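Local structure of metal-independent carbonic anhydrase (Nostoc sp. PCC 7120 = FACHB-418, 7C5W) at residues A[151-156]-A[168-173]; A[121-126]-A[133-138]. The protein catalyses the hydration of carbon dioxide to bicarbonate without any metal cofactor, working as a homotetramer built as a dimer of dimers. One frame throughout, in Å; residues are numbered along the deposited sequence.

Contact 1. Residues A[151-156]-A[168-173]; sequences VDKTWQ and ITHHSS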
loop_
_atom_site.group_PDB
_atom_site.type_symbol
_atom_site.label_atom_id
_atom_site.label_comp_id
_atom_site.label_asym_id
_atom_site.label_seq_id
_atom_site.Cartn_x
_atom_site.Cartn_y
_atom_site.Cartn_z
ATOM N N VAL A 151 -4.460 29.527 3.935
ATOM C CA VAL A 151 -5.444 28.419 3.760
ATOM C C VAL A 151 -5.055 27.251 4.672
ATOM O O VAL A 151 -3.850 27.093 4.974
ATOM C CB VAL A 151 -5.511 27.976 2.285
ATOM C CG1 VAL A 151 -6.066 29.078 1.393
ATOM C CG2 VAL A 151 -4.162 27.504 1.770
ATOM N N ASP A 152 -6.048 26.471 5.087
ATOM C CA ASP A 152 -5.874 25.118 5.671
ATOM C C ASP A 152 -5.901 24.112 4.518
ATOM O O ASP A 152 -6.965 24.029 3.869
ATOM C CB ASP A 152 -6.993 24.819 6.664
ATOM C CG ASP A 152 -7.183 25.891 7.727
ATOM O OD1 ASP A 152 -6.165 26.492 8.150
ATOM O OD2 ASP A 152 -8.345 26.085 8.153
ATOM N N LYS A 153 -4.795 23.392 4.264
ATOM C CA LYS A 153 -4.643 22.543 3.052
ATOM C C LYS A 153 -4.280 21.095 3.395
ATOM O O LYS A 153 -3.267 20.873 4.107
ATOM C CB LYS A 153 -3.566 23.085 2.113
ATOM C CG LYS A 153 -3.681 22.553 0.687
ATOM C CD LYS A 153 -2.730 23.186 -0.272
ATOM C CE LYS A 153 -2.985 24.663 -0.489
ATOM N NZ LYS A 153 -4.169 24.894 -1.350
ATOM N N THR A 154 -5.037 20.154 2.815
ATOM C CA THR A 154 -4.720 18.705 2.768
ATOM C C THR A 154 -4.355 18.304 1.335
ATOM O O THR A 154 -5.162 18.578 0.449
ATOM C CB THR A 154 -5.899 17.869 3.267
ATOM O OG1 THR A 154 -6.133 18.298 4.603
ATOM C CG2 THR A 154 -5.634 16.381 3.216
ATOM N N TRP A 155 -3.177 17.703 1.135
ATOM C CA TRP A 155 -2.742 17.049 -0.135
ATOM C C TRP A 155 -2.612 15.536 0.078
ATOM O O TRP A 155 -2.211 15.122 1.186
ATOM C CB TRP A 155 -1.390 17.581 -0.600
ATOM C CG TRP A 155 -1.428 18.828 -1.420
ATOM C CD1 TRP A 155 -2.153 19.057 -2.550
ATOM C CD2 TRP A 155 -0.625 19.999 -1.209
ATOM N NE1 TRP A 155 -1.872 20.302 -3.040
ATOM C CE2 TRP A 155 -0.943 20.903 -2.241
ATOM C CE3 TRP A 155 0.327 20.366 -0.252
ATOM C CZ2 TRP A 155 -0.352 22.162 -2.331
ATOM C CZ3 TRP A 155 0.916 21.608 -0.348
ATOM C CH2 TRP A 155 0.579 22.491 -1.374
ATOM N N GLN A 156 -2.881 14.742 -0.956
ATOM C CA GLN A 156 -2.445 13.321 -0.999
ATOM C C GLN A 156 -1.662 13.103 -2.294
ATOM O O GLN A 156 -2.192 13.421 -3.351
ATOM C CB GLN A 156 -3.628 12.361 -0.899
ATOM C CG GLN A 156 -3.210 10.908 -0.705
ATOM C CD GLN A 156 -4.391 9.968 -0.640
ATOM O OE1 GLN A 156 -4.245 8.763 -0.464
ATOM N NE2 GLN A 156 -5.583 10.506 -0.793
ATOM N N ILE A 168 -3.688 13.350 -6.017
ATOM C CA ILE A 168 -4.978 12.628 -6.208
ATOM C C ILE A 168 -6.008 13.184 -5.222
ATOM O O ILE A 168 -7.211 12.892 -5.396
ATOM C CB ILE A 168 -4.766 11.113 -6.029
ATOM C CG1 ILE A 168 -4.213 10.776 -4.640
ATOM C CG2 ILE A 168 -3.878 10.584 -7.146
ATOM C CD1 ILE A 168 -4.269 9.301 -4.283
ATOM N N THR A 169 -5.557 13.957 -4.229
ATOM C CA THR A 169 -6.426 14.617 -3.220
ATOM C C THR A 169 -5.871 16.010 -2.900
ATOM O O THR A 169 -4.673 16.117 -2.623
ATOM C CB THR A 169 -6.564 13.790 -1.935
ATOM O OG1 THR A 169 -6.931 12.444 -2.241
ATOM C CG2 THR A 169 -7.601 14.372 -1.000
ATOM N N HIS A 170 -6.744 17.018 -2.907
ATOM C CA HIS A 170 -6.429 18.446 -2.682
ATOM C C HIS A 170 -7.664 19.129 -2.088
ATOM O O HIS A 170 -8.570 19.480 -2.844
ATOM C CB HIS A 170 -5.992 19.092 -4.001
ATOM C CG HIS A 170 -5.378 20.441 -3.846
ATOM N ND1 HIS A 170 -5.530 21.191 -2.698
ATOM C CD2 HIS A 170 -4.635 21.183 -4.694
ATOM C CE1 HIS A 170 -4.901 22.337 -2.839
ATOM N NE2 HIS A 170 -4.351 22.363 -4.056
ATOM N N HIS A 171 -7.707 19.266 -0.767
ATOM C CA HIS A 171 -8.779 19.976 -0.033
ATOM C C HIS A 171 -8.167 21.237 0.579
ATOM O O HIS A 171 -7.279 21.098 1.434
ATOM C CB HIS A 171 -9.412 19.032 0.993
ATOM C CG HIS A 171 -10.653 19.538 1.645
ATOM N ND1 HIS A 171 -11.690 18.696 1.988
ATOM C CD2 HIS A 171 -11.018 20.772 2.054
ATOM C CE1 HIS A 171 -12.640 19.392 2.584
ATOM N NE2 HIS A 171 -12.253 20.673 2.630
ATOM N N SER A 172 -8.616 22.410 0.124
ATOM C CA SER A 172 -8.171 23.749 0.593
ATOM C C SER A 172 -9.384 24.514 1.134
ATOM O O SER A 172 -10.425 24.501 0.462
ATOM C CB SER A 172 -7.494 24.496 -0.525
ATOM O OG SER A 172 -6.645 25.513 -0.020
ATOM N N SER A 173 -9.253 25.133 2.308
ATOM C CA SER A 173 -10.335 25.888 2.989
ATOM C C SER A 173 -9.773 27.139 3.684
ATOM O O SER A 173 -8.663 27.074 4.301
ATOM C CB SER A 173 -11.076 25.004 3.963
ATOM O OG SER A 173 -10.207 24.503 4.976
#

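Contact 2. Residues A[121-126]-A[133-138]; sequences IKNAAI and ATTMGN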
loop_
_atom_site.group_PDB
_atom_site.type_symbol
_atom_site.label_atom_id
_atom_site.label_comp_id
_atom_site.label_asym_id
_atom_site.label_seq_id
_atom_site.Cartn_x
_atom_site.Cartn_y
_atom_site.Cartn_z
ATOM N N ILE A 121 4.961 26.774 2.959
ATOM C CA ILE A 121 4.306 25.528 3.459
ATOM C C ILE A 121 4.571 25.389 4.958
ATOM O O ILE A 121 5.751 25.365 5.333
ATOM C CB ILE A 121 4.810 24.286 2.711
ATOM C CG1 ILE A 121 4.947 24.531 1.204
ATOM C CG2 ILE A 121 3.916 23.095 3.024
ATOM C CD1 ILE A 121 3.637 24.786 0.505
ATOM N N LYS A 122 3.511 25.272 5.763
ATOM C CA LYS A 122 3.586 25.072 7.234
ATOM C C LYS A 122 2.820 23.801 7.603
ATOM O O LYS A 122 1.624 23.887 7.955
ATOM C CB LYS A 122 3.044 26.288 7.988
ATOM C CG LYS A 122 3.950 27.509 7.928
ATOM C CD LYS A 122 3.904 28.364 9.171
ATOM C CE LYS A 122 4.991 29.417 9.180
ATOM N NZ LYS A 122 5.217 29.960 10.540
ATOM N N ASN A 123 3.508 22.664 7.546
ATOM C CA ASN A 123 2.929 21.326 7.815
ATOM C C ASN A 123 2.635 21.200 9.309
ATOM O O ASN A 123 3.477 21.610 10.130
ATOM C CB ASN A 123 3.852 20.233 7.280
ATOM C CG ASN A 123 3.899 20.246 5.767
ATOM O OD1 ASN A 123 2.902 20.570 5.125
ATOM N ND2 ASN A 123 5.043 19.904 5.189
ATOM N N ALA A 124 1.460 20.673 9.638
ATOM C CA ALA A 124 1.081 20.280 11.009
ATOM C C ALA A 124 1.396 18.792 11.194
ATOM O O ALA A 124 1.749 18.405 12.316
ATOM C CB ALA A 124 -0.380 20.583 11.242
ATOM N N ALA A 125 1.271 17.987 10.132
ATOM C CA ALA A 125 1.444 16.515 10.189
ATOM C C ALA A 125 1.584 15.929 8.785
ATOM O O ALA A 125 1.011 16.488 7.831
ATOM C CB ALA A 125 0.285 15.889 10.920
ATOM N N ILE A 126 2.302 14.813 8.688
ATOM C CA ILE A 126 2.521 14.040 7.432
ATOM C C ILE A 126 2.224 12.570 7.733
ATOM O O ILE A 126 2.683 12.073 8.777
ATOM C CB ILE A 126 3.958 14.249 6.913
ATOM C CG1 ILE A 126 4.256 15.728 6.670
ATOM C CG2 ILE A 126 4.241 13.405 5.676
ATOM C CD1 ILE A 126 5.644 15.990 6.131
ATOM N N ALA A 133 1.145 9.472 0.330
ATOM C CA ALA A 133 1.538 10.344 1.453
ATOM C C ALA A 133 0.551 11.514 1.522
ATOM O O ALA A 133 0.300 12.148 0.479
ATOM C CB ALA A 133 2.964 10.802 1.265
ATOM N N THR A 134 -0.026 11.743 2.700
ATOM C CA THR A 134 -0.978 12.844 2.972
ATOM C C THR A 134 -0.252 13.886 3.823
ATOM O O THR A 134 0.505 13.481 4.712
ATOM C CB THR A 134 -2.251 12.284 3.613
ATOM O OG1 THR A 134 -2.663 11.173 2.824
ATOM C CG2 THR A 134 -3.382 13.283 3.685
ATOM N N THR A 135 -0.430 15.172 3.513
ATOM C CA THR A 135 0.048 16.313 4.339
ATOM C C THR A 135 -1.169 17.143 4.742
ATOM O O THR A 135 -2.115 17.219 3.944
ATOM C CB THR A 135 1.082 17.177 3.605
ATOM O OG1 THR A 135 0.440 17.925 2.565
ATOM C CG2 THR A 135 2.220 16.356 3.038
ATOM N N MET A 136 -1.164 17.682 5.961
ATOM C CA MET A 136 -2.174 18.656 6.437
ATOM C C MET A 136 -1.428 19.779 7.144
ATOM O O MET A 136 -0.440 19.489 7.854
ATOM C CB MET A 136 -3.194 18.032 7.396
ATOM C CG MET A 136 -4.199 19.033 7.923
ATOM S SD MET A 136 -5.544 18.277 8.888
ATOM C CE MET A 136 -6.588 17.682 7.561
ATOM N N GLY A 137 -1.882 21.010 6.932
ATOM C CA GLY A 137 -1.316 22.201 7.581
ATOM C C GLY A 137 -1.776 23.480 6.914
ATOM O O GLY A 137 -2.829 23.475 6.243
ATOM N N ASN A 138 -0.995 24.543 7.086
ATOM C CA ASN A 138 -1.244 25.858 6.457
ATOM C C ASN A 138 -0.372 25.986 5.211
ATOM O O ASN A 138 0.720 25.390 5.164
ATOM C CB ASN A 138 -1.025 27.006 7.441
ATOM C CG ASN A 138 -2.082 27.031 8.523
ATOM O OD1 ASN A 138 -3.278 26.884 8.244
ATOM N ND2 ASN A 138 -1.644 27.202 9.759
HETATM O O HOH W 1 0.838 22.399 4.806
#

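Contact 1. Residues A[151-156]-A[168-173]
Q156 lies across T169 at one end of this antiparallel pair, its CB only 3.4 Å from T169 CB. CG sits anti to the backbone N (chi1 -170°) and the chain beyond it is extended, which brings the amide nitrogen to the threonine hydroxyl; the bond from Q156 NE2 to T169 OG1 is short at 2.8 Å but bent and weak. The same amide nitrogen has a stronger partner in T134 of the second subunit. I168, next to T169, rests its CD1 3.7 Å from Q156 CD. Backbone bonds from Q156 N to T169 O and from I168 N to Q156 O bring both residues against the one glutamine: a classic beta bulge.

At the far end S173 pairs with D152 through two backbone bonds, with S173 OG 3.6 Å from D152 CB; that hydroxyl bonds H171 of the second subunit. On the face carrying K153, W155, H170 and S172, W155 turns its edge to the face of H170 in an edge-to-face pair, the centroid of its five-membered ring 4.2 Å from that of the H170 ring. K153 bends at its last two torsions (chi3 -65°, chi4 -75°), which brings NZ in at the edge of the H170 ring and 2.9 Å from S172 OG. An alanine in place of K153 removes the ammonium group, which would probably leave S172 OG without that donor and open a gap at the H170 ring edge.

S172 OG also bonds T79, a hydrogencarbonate-binding residue, so this antiparallel beta hairpin, bulged at one end, places S172 beside the hydrogencarbonate site on one face and meets the second subunit with the other.

Contact 2. Residues A[121-126]-A[133-138]
A124 and A125 both turn their amides onto one acceptor, M136 O, at 2.9 Å from A124 N and 3.2 Å from A125 N. The first donor comes in on a lone pair in the carbonyl plane; the second is tilted from that plane. M136 N answers to A125 O, completing a classic beta bulge. Before it, K122 and N138 exchange two backbone bonds, the shorter from N138 N to K122 O at 2.8 Å.

C-H...O contacts fill in between: G137 CA lies 3.4 Å from K122 O, and I126 CA approaches T134 O likewise. A CB on G137 would point at residues 121-126 and clash with the K122 carbonyl.

Side-chain contact is sparse. A124 CB rests 3.6 Å from M136 O, while the N123 and T135 side chains cross at an angle, N123 OD1 4.1 Å from T135 CB. With N123 CG anti to its carbonyl carbon (chi1 -68°), OD1 reaches a bridging water, which donates to N123 OD1 (2.8 Å) and to N138 O (3.0 Å). N123 ND2 bonds Q33 of helix 26-50.

The pairing thus rests mainly on backbone polar atoms, with M136 O gripped twice where the register slips; T134 bonds Q156 of the second subunit instead.

Overall arrangement
The two contacts are consecutive hairpins of one sheet, their centres about 9 Å apart. Strands 132-143 and 148-159 are neighbours in it, and close polar pairs join them: K153 N lies 2.8 Å from G137 O, and T135 N lies 2.9 Å from W155 O, both probable hydrogen bonds. M136 of contact 2 also packs on T154 of contact 1. Contact 1 is nearer the hydrogencarbonate site: between side chains, S172 is about 3 Å from T79, whereas N138 of contact 2 is about 10 Å from it; S172 is also about 6 Å from Y97. Both contacts touch the second subunit; at I126 contact 2 also extends the sheet into the third subunit by parallel pairing.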